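Local atomic coordinates of cytokinesis protein 2 (Saccharomyces cerevisiae, PDB entry 4WPE), a protein that mediates the cytoskeletal rearrangements needed for cytokinesis and forms rings that coincide with the septins and later with the medial actin ring, here represented by its F-BAR domain. Residues A[65-69]-A[82-86]; A[128-132]-A[211-215]. One frame throughout, in Å; residues are numbered along the deposited sequence.

In the fold
Both contacts join long antiparallel helices of one F-BAR domain, and both use helix 76-162. Contact 1 comes first along the chain and pairs that helix with helix 37-71, just across the turn between them. Contact 2 follows in series and pairs it with helix 170-259, which returns along it. Their centres lie about 67 Å apart, and their nearest atoms about 56 Å, so they do not touch. Contact 1 is far from the centre of the chain, about 47 Å, and the second subunit packs against it. Contact 2 lies about 21 Å from that centre, and no other chain of the assembly touches it. Helix 76-162 thus ties distant parts of an elongated helical bundle together.

Contact 1: A[65-69]-A[82-86]; sequences LDKDI and FNVVL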
loop_
_atom_site.group_PDB
_atom_site.type_symbol
_atom_site.label_atom_id
_atom_site.label_comp_id
_atom_site.label_asym_id
_atom_site.label_seq_id
_atom_site.Cartn_x
_atom_site.Cartn_y
_atom_site.Cartn_z
ATOM N N LEU A 65 -2.008 7.791 15.842
ATOM C CA LEU A 65 -1.577 6.751 16.768
ATOM C C LEU A 65 -0.605 7.312 17.801
ATOM O O LEU A 65 -0.661 6.946 18.976
ATOM C CB LEU A 65 -0.935 5.584 16.015
ATOM C CG LEU A 65 -0.351 4.472 16.893
ATOM C CD1 LEU A 65 -1.396 3.921 17.853
ATOM C CD2 LEU A 65 0.232 3.359 16.037
ATOM N N ASP A 66 0.278 8.205 17.360
ATOM C CA ASP A 66 1.255 8.824 18.252
ATOM C C ASP A 66 0.562 9.661 19.325
ATOM O O ASP A 66 0.859 9.532 20.513
ATOM C CB ASP A 66 2.235 9.695 17.459
ATOM C CG ASP A 66 3.458 10.088 18.271
ATOM O OD1 ASP A 66 3.309 10.853 19.249
ATOM O OD2 ASP A 66 4.572 9.643 17.922
ATOM N N LYS A 67 -0.363 10.514 18.899
ATOM C CA LYS A 67 -1.103 11.368 19.820
ATOM C C LYS A 67 -1.944 10.538 20.783
ATOM O O LYS A 67 -2.121 10.910 21.943
ATOM C CB LYS A 67 -1.995 12.346 19.048
ATOM N N ASP A 68 -2.459 9.411 20.303
ATOM C CA ASP A 68 -3.294 8.549 21.135
ATOM C C ASP A 68 -2.477 7.824 22.199
ATOM O O ASP A 68 -2.926 7.673 23.332
ATOM C CB ASP A 68 -4.050 7.541 20.271
ATOM C CG ASP A 68 -5.228 8.163 19.553
ATOM O OD1 ASP A 68 -5.229 9.401 19.388
ATOM O OD2 ASP A 68 -6.150 7.419 19.154
ATOM N N ILE A 69 -1.282 7.373 21.832
ATOM C CA ILE A 69 -0.389 6.732 22.790
ATOM C C ILE A 69 -0.042 7.692 23.925
ATOM O O ILE A 69 -0.077 7.319 25.099
ATOM C CB ILE A 69 0.903 6.237 22.111
ATOM C CG1 ILE A 69 0.607 5.016 21.238
ATOM C CG2 ILE A 69 1.961 5.891 23.146
ATOM C CD1 ILE A 69 1.799 4.528 20.445
ATOM N N PHE A 82 3.451 -0.657 21.903
ATOM C CA PHE A 82 2.630 0.270 21.133
ATOM C C PHE A 82 3.528 1.200 20.331
ATOM O O PHE A 82 3.157 1.662 19.252
ATOM C CB PHE A 82 1.704 1.086 22.041
ATOM C CG PHE A 82 0.414 0.388 22.397
ATOM C CD1 PHE A 82 0.295 -0.987 22.291
ATOM C CD2 PHE A 82 -0.683 1.118 22.829
ATOM C CE1 PHE A 82 -0.890 -1.622 22.620
ATOM C CE2 PHE A 82 -1.871 0.487 23.157
ATOM C CZ PHE A 82 -1.974 -0.884 23.052
ATOM N N ASN A 83 4.716 1.469 20.864
ATOM C CA ASN A 83 5.658 2.366 20.210
ATOM C C ASN A 83 6.469 1.661 19.126
ATOM O O ASN A 83 6.921 2.295 18.170
ATOM C CB ASN A 83 6.593 3.000 21.242
ATOM C CG ASN A 83 5.902 4.065 22.078
ATOM O OD1 ASN A 83 5.074 4.827 21.574
ATOM N ND2 ASN A 83 6.240 4.123 23.360
ATOM N N VAL A 84 6.655 0.352 19.273
ATOM C CA VAL A 84 7.298 -0.437 18.227
ATOM C C VAL A 84 6.393 -0.469 17.005
ATOM O O VAL A 84 6.849 -0.269 15.880
ATOM C CB VAL A 84 7.608 -1.875 18.688
ATOM C CG1 VAL A 84 7.931 -2.763 17.495
ATOM C CG2 VAL A 84 8.760 -1.878 19.678
ATOM N N VAL A 85 5.105 -0.710 17.234
ATOM C CA VAL A 85 4.112 -0.657 16.166
ATOM C C VAL A 85 4.155 0.704 15.486
ATOM O O VAL A 85 4.120 0.803 14.261
ATOM C CB VAL A 85 2.686 -0.919 16.693
ATOM C CG1 VAL A 85 1.666 -0.767 15.577
ATOM C CG2 VAL A 85 2.591 -2.303 17.313
ATOM N N LEU A 86 4.251 1.749 16.299
ATOM C CA LEU A 86 4.306 3.113 15.796
ATOM C C LEU A 86 5.537 3.343 14.929
ATOM O O LEU A 86 5.444 3.947 13.861
ATOM C CB LEU A 86 4.286 4.105 16.958
ATOM C CG LEU A 86 4.320 5.588 16.594
ATOM C CD1 LEU A 86 3.197 5.923 15.627
ATOM C CD2 LEU A 86 4.213 6.430 17.854
#
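Ile69 of helix 37-71 meets Phe82, Asn83 and Leu86 of helix 76-162 in an antiparallel helix pair of the F-BAR domain. The two short segments run at 165° to each other, with axes 10.5 Å apart. The CB of Ile69 points at the other helix, and its two branches then part. CG1 lies beside the backbone N (chi1 -72°), which carries the longer branch across to Phe82. Ile69 CG1 itself comes within 4.2 Å of Phe82 CB and lies obliquely to the ring. The tip, CD1, reaches further across. Ile69 CD1 sits 3.8 Å from Phe82 CB, lies near the backbone oxygen of Phe82, and packs on Leu86 CD2 at 4.0 Å. On the short branch, Ile69 CG2 meets Asn83 OD1 at 3.6 Å. An alanine here would remove both branches and would probably open a gap between Phe82 CB and Leu86 CD2. One turn earlier, Leu65 and Leu86 slide past each other in opposite directions, with Leu65 CD2 against Leu86 CD1 at 3.9 Å. The second subunit packs here too: its Phe43 touches Leu65, and its Met40 touches Phe82 and Val85. Leu86 CD2, already packed on Ile69 CD1, also lies against the side chain of the exposed Asp66, with Leu86 CD2 3.8 Å from Asp66 CB.

Contact 2: A[128-132]-A[211-215]; sequences KIERL and EWAQL
Ile129 CD1 touches both Trp212 and Leu215, and this is the tight part of the contact. Ile129 CD1 lies 3.5 Å from Trp212 CZ3, at the edge of the indole and in its plane. Ile129 CD1 is equally close to Leu215 CD2, at 3.5 Å. The bend at chi2 (-82°) turns CD1 out toward these two side chains, although the CB of Ile129 does not point at them. Val23 and Leu27 of helix 21-35 also pack on Ile129. Trp212 in turn meets Trp16 edge-to-face. These side chains fill the interior of the F-BAR helical bundle, where helices 76-162 and 170-259 run antiparallel. Segments 128-132 and 211-215 meet at 167°, with axes 11.8 Å apart. Toward solvent the packing is looser. Lys128 stretches out, CG anti to the backbone N (chi1 -176°), and its aliphatic chain crosses Leu215 at about a right angle, with Lys128 CD 4.0 Å from Leu215 CD2. Lys128 NZ stops 4.1 Å from Glu211 OE1, too far for a salt bridge, though the opposite charges probably still attract. Glu211 also lends its aliphatic part: Leu132 CD1 rests 3.7 Å from Glu211 CG.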
loop_
_atom_site.group_PDB
_atom_site.type_symbol
_atom_site.label_atom_id
_atom_site.label_comp_id
_atom_site.label_asym_id
_atom_site.label_seq_id
_atom_site.Cartn_x
_atom_site.Cartn_y
_atom_site.Cartn_z
ATOM N N LYS A 128 12.864 8.955 -44.486
ATOM C CA LYS A 128 13.990 8.571 -45.332
ATOM C C LYS A 128 13.663 7.329 -46.141
ATOM O O LYS A 128 14.021 7.235 -47.313
ATOM C CB LYS A 128 15.236 8.327 -44.489
ATOM C CG LYS A 128 16.487 8.015 -45.289
ATOM C CD LYS A 128 17.706 8.045 -44.383
ATOM C CE LYS A 128 18.965 7.598 -45.101
ATOM N NZ LYS A 128 20.147 7.689 -44.197
ATOM N N ILE A 129 12.981 6.374 -45.516
ATOM C CA ILE A 129 12.567 5.173 -46.227
ATOM C C ILE A 129 11.623 5.544 -47.371
ATOM O O ILE A 129 11.942 5.300 -48.533
ATOM C CB ILE A 129 11.890 4.156 -45.296
ATOM C CG1 ILE A 129 12.874 3.688 -44.221
ATOM C CG2 ILE A 129 11.392 2.969 -46.095
ATOM C CD1 ILE A 129 13.823 2.600 -44.676
ATOM N N GLU A 130 10.492 6.166 -47.042
ATOM C CA GLU A 130 9.481 6.545 -48.035
ATOM C C GLU A 130 10.078 7.311 -49.211
ATOM O O GLU A 130 9.751 7.033 -50.361
ATOM C CB GLU A 130 8.374 7.383 -47.383
ATOM N N ARG A 131 10.958 8.264 -48.922
ATOM C CA ARG A 131 11.603 9.046 -49.969
ATOM C C ARG A 131 12.414 8.160 -50.919
ATOM O O ARG A 131 12.385 8.363 -52.136
ATOM C CB ARG A 131 12.502 10.123 -49.354
ATOM N N LEU A 132 13.123 7.175 -50.372
ATOM C CA LEU A 132 13.984 6.324 -51.194
ATOM C C LEU A 132 13.200 5.372 -52.109
ATOM O O LEU A 132 13.470 5.311 -53.296
ATOM C CB LEU A 132 14.963 5.529 -50.313
ATOM C CG LEU A 132 16.124 6.295 -49.663
ATOM C CD1 LEU A 132 17.070 5.344 -48.946
ATOM C CD2 LEU A 132 16.880 7.114 -50.686
ATOM N N GLU A 211 21.295 0.989 -49.282
ATOM C CA GLU A 211 20.714 1.723 -48.163
ATOM C C GLU A 211 19.935 0.826 -47.210
ATOM O O GLU A 211 20.114 0.908 -45.996
ATOM C CB GLU A 211 19.801 2.842 -48.670
ATOM C CG GLU A 211 20.536 4.048 -49.242
ATOM C CD GLU A 211 21.309 4.831 -48.192
ATOM O OE1 GLU A 211 20.826 5.907 -47.776
ATOM O OE2 GLU A 211 22.406 4.382 -47.791
ATOM N N TRP A 212 19.072 -0.028 -47.754
ATOM C CA TRP A 212 18.225 -0.881 -46.918
ATOM C C TRP A 212 19.043 -1.850 -46.070
ATOM O O TRP A 212 18.604 -2.279 -45.005
ATOM C CB TRP A 212 17.224 -1.664 -47.771
ATOM C CG TRP A 212 16.359 -2.573 -46.953
ATOM C CD1 TRP A 212 16.341 -3.936 -46.982
ATOM C CD2 TRP A 212 15.409 -2.181 -45.955
ATOM N NE1 TRP A 212 15.425 -4.418 -46.078
ATOM C CE2 TRP A 212 14.840 -3.359 -45.434
ATOM C CE3 TRP A 212 14.978 -0.947 -45.459
ATOM C CZ2 TRP A 212 13.863 -3.341 -44.442
ATOM C CZ3 TRP A 212 14.008 -0.930 -44.472
ATOM C CH2 TRP A 212 13.463 -2.119 -43.975
ATOM N N ALA A 213 20.235 -2.193 -46.546
ATOM C CA ALA A 213 21.141 -3.042 -45.786
ATOM C C ALA A 213 21.569 -2.332 -44.508
ATOM O O ALA A 213 21.889 -2.971 -43.505
ATOM C CB ALA A 213 22.357 -3.411 -46.628
ATOM N N GLN A 214 21.565 -1.004 -44.559
ATOM C CA GLN A 214 21.983 -0.178 -43.437
ATOM C C GLN A 214 20.807 0.249 -42.568
ATOM O O GLN A 214 20.902 0.252 -41.341
ATOM C CB GLN A 214 22.723 1.065 -43.935
ATOM C CG GLN A 214 24.100 0.788 -44.510
ATOM C CD GLN A 214 24.836 2.061 -44.879
ATOM O OE1 GLN A 214 24.222 3.056 -45.270
ATOM N NE2 GLN A 214 26.158 2.039 -44.752
ATOM N N LEU A 215 19.702 0.614 -43.205
ATOM C CA LEU A 215 18.567 1.173 -42.478
ATOM C C LEU A 215 17.781 0.100 -41.728
ATOM O O LEU A 215 17.127 0.389 -40.726
ATOM C CB LEU A 215 17.651 1.948 -43.431
ATOM C CG LEU A 215 18.044 3.411 -43.679
ATOM C CD1 LEU A 215 19.448 3.551 -44.255
ATOM C CD2 LEU A 215 17.035 4.103 -44.578
#